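Local coordinates for transcriptional regulator (LacI family) (PDB 3G85), which probably regulates transcription by binding DNA, as LacI-family members do, and has a core resembling the periplasmic binding proteins, at residues 12-17 and 251-256; 55-60 and 72-77; 80-85 and 94-99. One frame throughout, in Å; residues are numbered along the deposited sequence.

Contact 1. Residues 12-17 and 251-256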
loop_
_atom_site.group_PDB
_atom_site.type_symbol
_atom_site.label_atom_id
_atom_site.label_comp_id
_atom_site.label_asym_id
_atom_site.label_seq_id
_atom_site.Cartn_x
_atom_site.Cartn_y
_atom_site.Cartn_z
ATOM N N PRO A 12 19.256 -18.975 -10.099
ATOM C CA PRO A 12 18.928 -18.753 -8.671
ATOM C C PRO A 12 17.432 -18.436 -8.513
ATOM O O PRO A 12 16.826 -17.914 -9.443
ATOM C CB PRO A 12 19.745 -17.525 -8.296
ATOM C CG PRO A 12 20.580 -17.150 -9.542
ATOM C CD PRO A 12 20.001 -17.857 -10.707
ATOM N N THR A 13 16.858 -18.737 -7.352
ATOM C CA THR A 13 15.437 -18.468 -7.135
ATOM C C THR A 13 15.224 -17.435 -6.030
ATOM O O THR A 13 15.772 -17.576 -4.920
ATOM C CB THR A 13 14.646 -19.756 -6.775
ATOM O OG1 THR A 13 14.835 -20.717 -7.819
ATOM C CG2 THR A 13 13.150 -19.459 -6.638
ATOM N N ILE A 14 14.391 -16.447 -6.339
ATOM C CA ILE A 14 13.960 -15.442 -5.371
ATOM C C ILE A 14 12.500 -15.738 -4.960
ATOM O O ILE A 14 11.619 -15.843 -5.829
ATOM C CB ILE A 14 13.980 -14.035 -5.988
ATOM C CG1 ILE A 14 15.397 -13.681 -6.499
ATOM C CG2 ILE A 14 13.465 -12.964 -4.980
ATOM C CD1 ILE A 14 15.406 -12.479 -7.419
ATOM N N ALA A 15 12.248 -15.817 -3.660
ATOM C CA ALA A 15 10.894 -16.070 -3.163
ATOM C C ALA A 15 10.235 -14.763 -2.705
ATOM O O ALA A 15 10.843 -13.969 -1.961
ATOM C CB ALA A 15 10.914 -17.091 -2.024
ATOM N N LEU A 16 8.992 -14.564 -3.140
ATOM C CA LEU A 16 8.166 -13.505 -2.608
ATOM C C LEU A 16 7.254 -14.148 -1.571
ATOM O O LEU A 16 6.340 -14.902 -1.938
ATOM C CB LEU A 16 7.338 -12.854 -3.701
ATOM C CG LEU A 16 6.348 -11.772 -3.276
ATOM C CD1 LEU A 16 7.077 -10.546 -2.677
ATOM C CD2 LEU A 16 5.487 -11.394 -4.460
ATOM N N TYR A 17 7.520 -13.867 -0.295
ATOM C CA TYR A 17 6.630 -14.345 0.765
ATOM C C TYR A 17 5.419 -13.419 0.902
ATOM O O TYR A 17 5.593 -12.234 1.133
ATOM C CB TYR A 17 7.395 -14.442 2.068
ATOM C CG TYR A 17 8.255 -15.667 2.073
ATOM C CD1 TYR A 17 7.716 -16.901 2.424
ATOM C CD2 TYR A 17 9.593 -15.609 1.644
ATOM C CE1 TYR A 17 8.482 -18.052 2.407
ATOM C CE2 TYR A 17 10.395 -16.762 1.608
ATOM C CZ TYR A 17 9.813 -17.993 1.983
ATOM O OH TYR A 17 10.557 -19.148 1.966
ATOM N N THR A 251 12.539 -3.114 -8.329
ATOM C CA THR A 251 13.724 -2.657 -7.570
ATOM C C THR A 251 14.196 -3.683 -6.522
ATOM O O THR A 251 15.402 -3.811 -6.241
ATOM C CB THR A 251 13.479 -1.282 -6.918
ATOM O OG1 THR A 251 13.248 -0.322 -7.942
ATOM C CG2 THR A 251 14.695 -0.829 -6.116
ATOM N N CYS A 252 13.250 -4.422 -5.932
ATOM C CA CYS A 252 13.590 -5.549 -5.062
ATOM C C CYS A 252 14.554 -6.525 -5.751
ATOM O O CYS A 252 15.555 -6.920 -5.159
ATOM C CB CYS A 252 12.311 -6.284 -4.582
ATOM S SG CYS A 252 11.351 -5.341 -3.377
ATOM N N ILE A 253 14.259 -6.916 -6.989
ATOM C CA ILE A 253 15.159 -7.801 -7.747
ATOM C C ILE A 253 16.558 -7.177 -7.938
ATOM O O ILE A 253 17.563 -7.874 -7.802
ATOM C CB ILE A 253 14.558 -8.144 -9.127
ATOM C CG1 ILE A 253 13.229 -8.906 -8.932
ATOM C CG2 ILE A 253 15.594 -8.855 -10.052
ATOM C CD1 ILE A 253 12.598 -9.385 -10.228
ATOM N N SER A 254 16.606 -5.880 -8.250
ATOM C CA SER A 254 17.882 -5.162 -8.412
ATOM C C SER A 254 18.720 -5.268 -7.168
ATOM O O SER A 254 19.936 -5.525 -7.269
ATOM C CB SER A 254 17.662 -3.667 -8.683
ATOM O OG SER A 254 17.023 -3.459 -9.921
ATOM N N LEU A 255 18.092 -5.004 -6.023
ATOM C CA LEU A 255 18.755 -5.097 -4.732
ATOM C C LEU A 255 19.243 -6.525 -4.477
ATOM O O LEU A 255 20.387 -6.731 -4.058
ATOM C CB LEU A 255 17.835 -4.681 -3.589
ATOM C CG LEU A 255 17.451 -3.222 -3.405
ATOM C CD1 LEU A 255 16.879 -3.056 -1.995
ATOM C CD2 LEU A 255 18.679 -2.323 -3.604
ATOM N N VAL A 256 18.366 -7.511 -4.718
ATOM C CA VAL A 256 18.755 -8.903 -4.542
ATOM C C VAL A 256 20.054 -9.268 -5.299
ATOM O O VAL A 256 20.991 -9.829 -4.721
ATOM C CB VAL A 256 17.600 -9.840 -4.958
ATOM C CG1 VAL A 256 18.129 -11.236 -5.344
ATOM C CG2 VAL A 256 16.621 -9.913 -3.802
#
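Ile-14, on strand 13-19, meets Val-256 of helix 245-260 tip to tip, and this pair carries most of the contact. The delta methyl does most of the touching: Ile-14 CD1 lies 3.6 Å from Val-256 CG1, and Ile-14 CG1, one carbon back, is still only 3.8 Å from the same methyl. The reach comes from a side chain stretched out beyond CB, with CD1 nearly trans about chi2 (165°), so that the longer branch extends to the helix. Val-256 answers with the branch that stands opposite its backbone N (chi1 156°), while its other methyl, CG2, turns to Ile-95 of strand 94-97. A beta-branched residue suits this spot because its two methyls reach two different strands of the sheet, CG1 strand 13-19 and CG2 strand 94-97. Ile-253, one turn earlier on the helix, adds a looser flank, its CG1 4.4 Å from Ile-14 CD1. Thus the end of Ile-14 rests against two residues spaced three apart along the helix.

The strand alternates, and Thr-13, Ala-15 and Tyr-17 point to the other side of the sheet, which assigns Ile-14 to the face covered by helix 245-260. Its backbone is bonded within the sheet to Asn-46 and Val-48. Near the chain's start and near its end, strand and helix are thereby brought together across the same parallel sheet. All three touching residues are buried and purely aliphatic, so the association depends on dispersion and exclusion of water, on close fit rather than on directional bonds.

Contact 2. Residues 55-60 and 72-77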
loop_
_atom_site.group_PDB
_atom_site.type_symbol
_atom_site.label_atom_id
_atom_site.label_comp_id
_atom_site.label_asym_id
_atom_site.label_seq_id
_atom_site.Cartn_x
_atom_site.Cartn_y
_atom_site.Cartn_z
ATOM N N ASP A 55 1.720 -14.095 10.596
ATOM C CA ASP A 55 2.512 -14.487 11.774
ATOM C C ASP A 55 3.248 -15.821 11.673
ATOM O O ASP A 55 3.841 -16.285 12.669
ATOM C CB ASP A 55 1.667 -14.425 13.066
ATOM C CG ASP A 55 1.301 -13.000 13.464
ATOM O OD1 ASP A 55 2.020 -12.032 13.100
ATOM O OD2 ASP A 55 0.286 -12.833 14.155
ATOM N N CYS A 56 3.249 -16.446 10.493
ATOM C CA CYS A 56 3.900 -17.731 10.369
ATOM C C CYS A 56 5.174 -17.712 9.518
ATOM O O CYS A 56 5.664 -18.761 9.133
ATOM C CB CYS A 56 2.924 -18.771 9.826
ATOM S SG CYS A 56 1.500 -19.035 10.914
ATOM N N LEU A 57 5.731 -16.535 9.265
ATOM C CA LEU A 57 6.895 -16.461 8.386
ATOM C C LEU A 57 8.017 -17.291 8.990
ATOM O O LEU A 57 8.683 -18.051 8.285
ATOM C CB LEU A 57 7.369 -15.024 8.167
ATOM C CG LEU A 57 8.592 -14.904 7.230
ATOM C CD1 LEU A 57 8.302 -15.458 5.859
ATOM C CD2 LEU A 57 9.062 -13.435 7.153
ATOM N N HIS A 58 8.169 -17.183 10.304
ATOM C CA HIS A 58 9.218 -17.904 11.028
ATOM C C HIS A 58 9.258 -19.422 10.806
ATOM O O HIS A 58 10.319 -20.017 10.922
ATOM C CB HIS A 58 9.191 -17.534 12.527
ATOM C CG HIS A 58 8.045 -18.121 13.280
ATOM N ND1 HIS A 58 6.814 -17.501 13.369
ATOM C CD2 HIS A 58 7.944 -19.271 13.987
ATOM C CE1 HIS A 58 6.009 -18.243 14.113
ATOM N NE2 HIS A 58 6.666 -19.329 14.491
ATOM N N LEU A 59 8.122 -20.035 10.436
ATOM C CA LEU A 59 8.023 -21.480 10.188
ATOM C C LEU A 59 8.412 -21.895 8.779
ATOM O O LEU A 59 8.444 -23.094 8.475
ATOM C CB LEU A 59 6.577 -21.955 10.439
ATOM C CG LEU A 59 5.984 -21.645 11.825
ATOM C CD1 LEU A 59 4.512 -22.030 11.881
ATOM C CD2 LEU A 59 6.773 -22.384 12.898
ATOM N N GLU A 60 8.652 -20.914 7.900
ATOM C CA GLU A 60 8.898 -21.187 6.496
ATOM C C GLU A 60 10.296 -21.749 6.284
ATOM O O GLU A 60 11.286 -21.122 6.660
ATOM C CB GLU A 60 8.710 -19.927 5.663
ATOM C CG GLU A 60 7.230 -19.517 5.507
ATOM C CD GLU A 60 6.442 -20.523 4.668
ATOM O OE1 GLU A 60 7.024 -21.100 3.726
ATOM O OE2 GLU A 60 5.256 -20.759 4.970
ATOM N N ALA A 72 14.958 -13.646 -0.595
ATOM C CA ALA A 72 13.519 -13.527 -0.347
ATOM C C ALA A 72 13.134 -12.073 -0.252
ATOM O O ALA A 72 13.928 -11.250 0.204
ATOM C CB ALA A 72 13.139 -14.232 0.937
ATOM N N ILE A 73 11.895 -11.784 -0.634
ATOM C CA ILE A 73 11.292 -10.464 -0.452
ATOM C C ILE A 73 10.055 -10.745 0.387
ATOM O O ILE A 73 9.261 -11.632 0.016
ATOM C CB ILE A 73 10.791 -9.883 -1.797
ATOM C CG1 ILE A 73 11.934 -9.768 -2.825
ATOM C CG2 ILE A 73 10.151 -8.533 -1.552
ATOM C CD1 ILE A 73 11.474 -9.679 -4.293
ATOM N N ILE A 74 9.867 -10.006 1.481
ATOM C CA ILE A 74 8.671 -10.195 2.309
ATOM C C ILE A 74 7.727 -9.064 2.044
ATOM O O ILE A 74 8.056 -7.924 2.360
ATOM C CB ILE A 74 8.970 -10.177 3.797
ATOM C CG1 ILE A 74 10.264 -10.926 4.139
ATOM C CG2 ILE A 74 7.716 -10.678 4.556
ATOM C CD1 ILE A 74 10.395 -12.368 3.641
ATOM N N ALA A 75 6.571 -9.379 1.457
ATOM C CA ALA A 75 5.613 -8.350 1.023
ATOM C C ALA A 75 5.024 -7.503 2.164
ATOM O O ALA A 75 4.875 -6.282 2.014
ATOM C CB ALA A 75 4.508 -8.984 0.188
ATOM N N ASN A 76 4.676 -8.147 3.289
ATOM C CA ASN A 76 4.088 -7.432 4.423
ATOM C C ASN A 76 4.417 -8.133 5.727
ATOM O O ASN A 76 3.591 -8.907 6.241
ATOM C CB ASN A 76 2.538 -7.289 4.252
ATOM C CG ASN A 76 1.881 -6.580 5.447
ATOM O OD1 ASN A 76 2.384 -5.551 5.920
ATOM N ND2 ASN A 76 0.770 -7.139 5.949
ATOM N N ILE A 77 5.630 -7.916 6.247
ATOM C CA ILE A 77 6.056 -8.657 7.424
ATOM C C ILE A 77 5.278 -8.158 8.659
ATOM O O ILE A 77 5.037 -6.955 8.790
ATOM C CB ILE A 77 7.594 -8.577 7.615
ATOM C CG1 ILE A 77 8.055 -9.648 8.624
ATOM C CG2 ILE A 77 8.047 -7.109 7.949
ATOM C CD1 ILE A 77 9.495 -10.069 8.467
#
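Leu-57 comes down from the loop after strand 46-52 onto Ile-74, the last residue of strand 71-74, and Ile-77 in the loop that follows. Followed outward, its side chain begins at CB beside the carboxylate of Asp-81, which also accepts a hydrogen bond from Leu-57 N and so holds the root of the side chain in place. CG stands opposite the backbone N (chi1 -179°) and carries the fork away from the loop; it is the branch point and makes no close approach of its own to the strand. One prong, CD1, comes within 3.8 Å of CG of Tyr-17 on strand 13-19. The other, CD2, does the work of this contact. It meets Ile-77 CD1 at 3.6 Å, where the two side chains cross at about a right angle, and Ile-74 CD1 at 3.9 Å, where they meet tip to tip. A chi2 of -54° turns Ile-74 CD1 back toward that methyl, and Ile-74 CG2 at 4.0 Å and Ile-74 CG1 at 4.1 Å are further neighbours of Leu-57 CD2. A single leucine methyl thus settles into a shallow seat made by two branched side chains, a role that the forked end of leucine fills well.

The short 3-10 turn 57-59, held by Glu-60 N to Leu-57 O, presents the leucine inward while Leu-59 stays exposed. Around it, Tyr-52 of strand 46-52 touches both Leu-57 and Ile-74, and Ile-77 packs on Leu-85 of helix 79-87, so the loop lies against one face of the parallel sheet beside that helix.

Contact 3. Residues 80-85 and 94-99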
loop_
_atom_site.group_PDB
_atom_site.type_symbol
_atom_site.label_atom_id
_atom_site.label_comp_id
_atom_site.label_asym_id
_atom_site.label_seq_id
_atom_site.Cartn_x
_atom_site.Cartn_y
_atom_site.Cartn_z
ATOM N N TYR A 80 5.290 -9.625 14.801
ATOM C CA TYR A 80 5.712 -10.903 15.330
ATOM C C TYR A 80 6.832 -11.523 14.473
ATOM O O TYR A 80 7.894 -11.912 14.982
ATOM C CB TYR A 80 4.505 -11.837 15.456
ATOM C CG TYR A 80 4.899 -13.110 16.145
ATOM C CD1 TYR A 80 4.996 -13.160 17.542
ATOM C CD2 TYR A 80 5.215 -14.246 15.416
ATOM C CE1 TYR A 80 5.383 -14.309 18.189
ATOM C CE2 TYR A 80 5.622 -15.419 16.058
ATOM C CZ TYR A 80 5.705 -15.425 17.449
ATOM O OH TYR A 80 6.113 -16.555 18.102
ATOM N N ASP A 81 6.608 -11.575 13.160
ATOM C CA ASP A 81 7.587 -12.150 12.230
ATOM C C ASP A 81 8.881 -11.346 12.149
ATOM O O ASP A 81 9.977 -11.905 12.021
ATOM C CB ASP A 81 6.946 -12.351 10.856
ATOM C CG ASP A 81 6.103 -13.629 10.816
ATOM O OD1 ASP A 81 6.501 -14.604 11.517
ATOM O OD2 ASP A 81 5.072 -13.662 10.123
ATOM N N LEU A 82 8.730 -10.038 12.279
ATOM C CA LEU A 82 9.852 -9.111 12.221
ATOM C C LEU A 82 10.764 -9.276 13.424
ATOM O O LEU A 82 11.982 -9.259 13.282
ATOM C CB LEU A 82 9.359 -7.659 12.060
ATOM C CG LEU A 82 10.455 -6.591 11.890
ATOM C CD1 LEU A 82 11.493 -6.952 10.856
ATOM C CD2 LEU A 82 9.841 -5.230 11.554
ATOM N N GLU A 83 10.173 -9.460 14.602
ATOM C CA GLU A 83 10.958 -9.763 15.806
ATOM C C GLU A 83 11.811 -11.026 15.617
ATOM O O GLU A 83 12.987 -11.030 15.990
ATOM C CB GLU A 83 10.069 -9.866 17.055
ATOM C CG GLU A 83 10.749 -10.611 18.205
ATOM C CD GLU A 83 10.292 -10.181 19.554
ATOM O OE1 GLU A 83 9.376 -9.341 19.643
ATOM O OE2 GLU A 83 10.860 -10.696 20.546
ATOM N N TYR A 84 11.234 -12.068 15.010
ATOM C CA TYR A 84 11.982 -13.271 14.675
ATOM C C TYR A 84 13.134 -12.987 13.703
ATOM O O TYR A 84 14.261 -13.487 13.893
ATOM C CB TYR A 84 11.084 -14.367 14.089
ATOM C CG TYR A 84 11.899 -15.512 13.528
ATOM C CD1 TYR A 84 12.444 -16.475 14.372
ATOM C CD2 TYR A 84 12.150 -15.616 12.152
ATOM C CE1 TYR A 84 13.225 -17.526 13.868
ATOM C CE2 TYR A 84 12.922 -16.648 11.634
ATOM C CZ TYR A 84 13.463 -17.605 12.503
ATOM O OH TYR A 84 14.245 -18.640 12.011
ATOM N N LEU A 85 12.852 -12.218 12.652
ATOM C CA LEU A 85 13.910 -11.842 11.708
ATOM C C LEU A 85 14.994 -10.980 12.367
ATOM O O LEU A 85 16.179 -11.143 12.076
ATOM C CB LEU A 85 13.355 -11.092 10.501
ATOM C CG LEU A 85 12.735 -11.786 9.296
ATOM C CD1 LEU A 85 12.969 -10.879 8.104
ATOM C CD2 LEU A 85 13.288 -13.146 9.019
ATOM N N ILE A 94 17.464 -10.886 2.437
ATOM C CA ILE A 94 16.030 -10.649 2.609
ATOM C C ILE A 94 15.726 -9.170 2.436
ATOM O O ILE A 94 16.330 -8.322 3.087
ATOM C CB ILE A 94 15.514 -11.080 4.010
ATOM C CG1 ILE A 94 15.749 -12.592 4.242
ATOM C CG2 ILE A 94 14.031 -10.674 4.183
ATOM C CD1 ILE A 94 15.125 -13.183 5.496
ATOM N N ILE A 95 14.784 -8.870 1.551
ATOM C CA ILE A 95 14.316 -7.497 1.351
ATOM C C ILE A 95 12.935 -7.338 2.005
ATOM O O ILE A 95 12.014 -8.104 1.710
ATOM C CB ILE A 95 14.203 -7.194 -0.130
ATOM C CG1 ILE A 95 15.529 -7.536 -0.809
ATOM C CG2 ILE A 95 13.894 -5.707 -0.374
ATOM C CD1 ILE A 95 15.499 -7.262 -2.207
ATOM N N LEU A 96 12.793 -6.352 2.874
ATOM C CA LEU A 96 11.505 -6.030 3.443
ATOM C C LEU A 96 10.819 -5.019 2.540
ATOM O O LEU A 96 11.434 -4.044 2.121
ATOM C CB LEU A 96 11.663 -5.434 4.841
ATOM C CG LEU A 96 12.409 -6.350 5.820
ATOM C CD1 LEU A 96 12.429 -5.660 7.234
ATOM C CD2 LEU A 96 11.723 -7.697 5.863
ATOM N N PHE A 97 9.541 -5.239 2.261
ATOM C CA PHE A 97 8.778 -4.321 1.446
ATOM C C PHE A 97 8.007 -3.365 2.348
ATOM O O PHE A 97 7.178 -3.799 3.187
ATOM C CB PHE A 97 7.837 -5.131 0.540
ATOM C CG PHE A 97 7.271 -4.351 -0.602
ATOM C CD1 PHE A 97 7.865 -4.417 -1.850
ATOM C CD2 PHE A 97 6.111 -3.591 -0.441
ATOM C CE1 PHE A 97 7.333 -3.715 -2.940
ATOM C CE2 PHE A 97 5.573 -2.870 -1.532
ATOM C CZ PHE A 97 6.208 -2.941 -2.779
ATOM N N ASN A 98 8.282 -2.071 2.191
ATOM C CA ASN A 98 7.690 -0.993 2.972
ATOM C C ASN A 98 7.834 -1.134 4.493
ATOM O O ASN A 98 6.852 -0.996 5.235
ATOM C CB ASN A 98 6.198 -0.809 2.595
ATOM C CG ASN A 98 5.745 0.637 2.691
ATOM O OD1 ASN A 98 6.555 1.570 2.726
ATOM N ND2 ASN A 98 4.433 0.829 2.730
ATOM N N ARG A 99 9.044 -1.437 4.947
ATOM C CA ARG A 99 9.383 -1.416 6.360
ATOM C C ARG A 99 10.763 -0.920 6.431
ATOM O O ARG A 99 11.660 -1.591 5.925
ATOM C CB ARG A 99 9.500 -2.825 6.927
ATOM C CG ARG A 99 8.317 -3.534 6.991
ATOM C CD ARG A 99 7.513 -3.193 8.247
ATOM N NE ARG A 99 6.393 -4.125 8.210
ATOM C CZ ARG A 99 5.439 -4.110 7.288
ATOM N NH1 ARG A 99 5.423 -3.160 6.339
ATOM N NH2 ARG A 99 4.489 -5.029 7.319
#
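Leu-85 of helix 79-87 fits between Ile-94 and Leu-96 of strand 94-97, and Leu-96 in turn fits between Leu-85 and Leu-82. The pattern follows from spacing: residues two apart on a strand point to the same face, residues three apart on a helix lie on the same side, and the two rows mesh. Leu-85 meets Ile-94 tip to tip, its CD2 4.0 Å from Ile-94 CD1. Its second methyl sits lower in the hollow, where Leu-85 CD1 is 4.1 Å from Ile-94 CG2. That same CD1 also lies 4.1 Å from Leu-96 CD2, where the two leucines lie alongside each other, running opposite ways. Both branches of Leu-85 are therefore used: CD2 meets only the tip of Ile-94, while CD1 touches both CG2 and CD1 of Ile-94 as well as Leu-96. Leu-96 turns its other methyl to the next bump: its CD1 lies 4.0 Å from Leu-82 CD1, on a side chain that passes it at a slant. With CG opposite its backbone N (chi1 -176°), Leu-82 brings CD1 to Leu-96, whereas Leu-85 takes the other common helical choice.

Past Leu-82 the apolar row gives way to Arg-99, whose CD methylene comes near it but only loosely. There the guanidinium bends back to its own chain, with Arg-99 NH1 2.8 Å from Asn-98 O, the donor well above the carbonyl plane. Arg-99 NH2 reaches Ile-77 O and Asn-76 OD1, tying together the loops that follow two adjacent strands.

Helix 79-87 runs roughly antiparallel to strand 94-97, at 152°, as the connecting helix of a beta-alpha-beta unit must. Ile-94 and Leu-96 also touch Ile-74 on strand 71-74, while Ile-95 and Phe-97 face helix 245-260 on the sheet's opposite side.

All three contacts belong to one parallel sheet and are aliphatic. The touching residues of contacts 1 and 2 are all buried, whereas in contact 3 Leu-82 is partly exposed. Contacts 2 and 3 lie close, their centres about 7 Å apart, and share one face: their strands are neighbours, and the helix of contact 3 follows the strand of contact 2. Contact 1 covers the other face and joins elements far apart in sequence; Cys-252 packs on Ile-73, linking its helix to strand 71-74 as well. Side-chain polar links join contacts 2 and 3 through Asp-81 on the helix and Arg-99 in the loop after its strand; contacts 1 and 2 are joined by strand-to-strand backbone bonds.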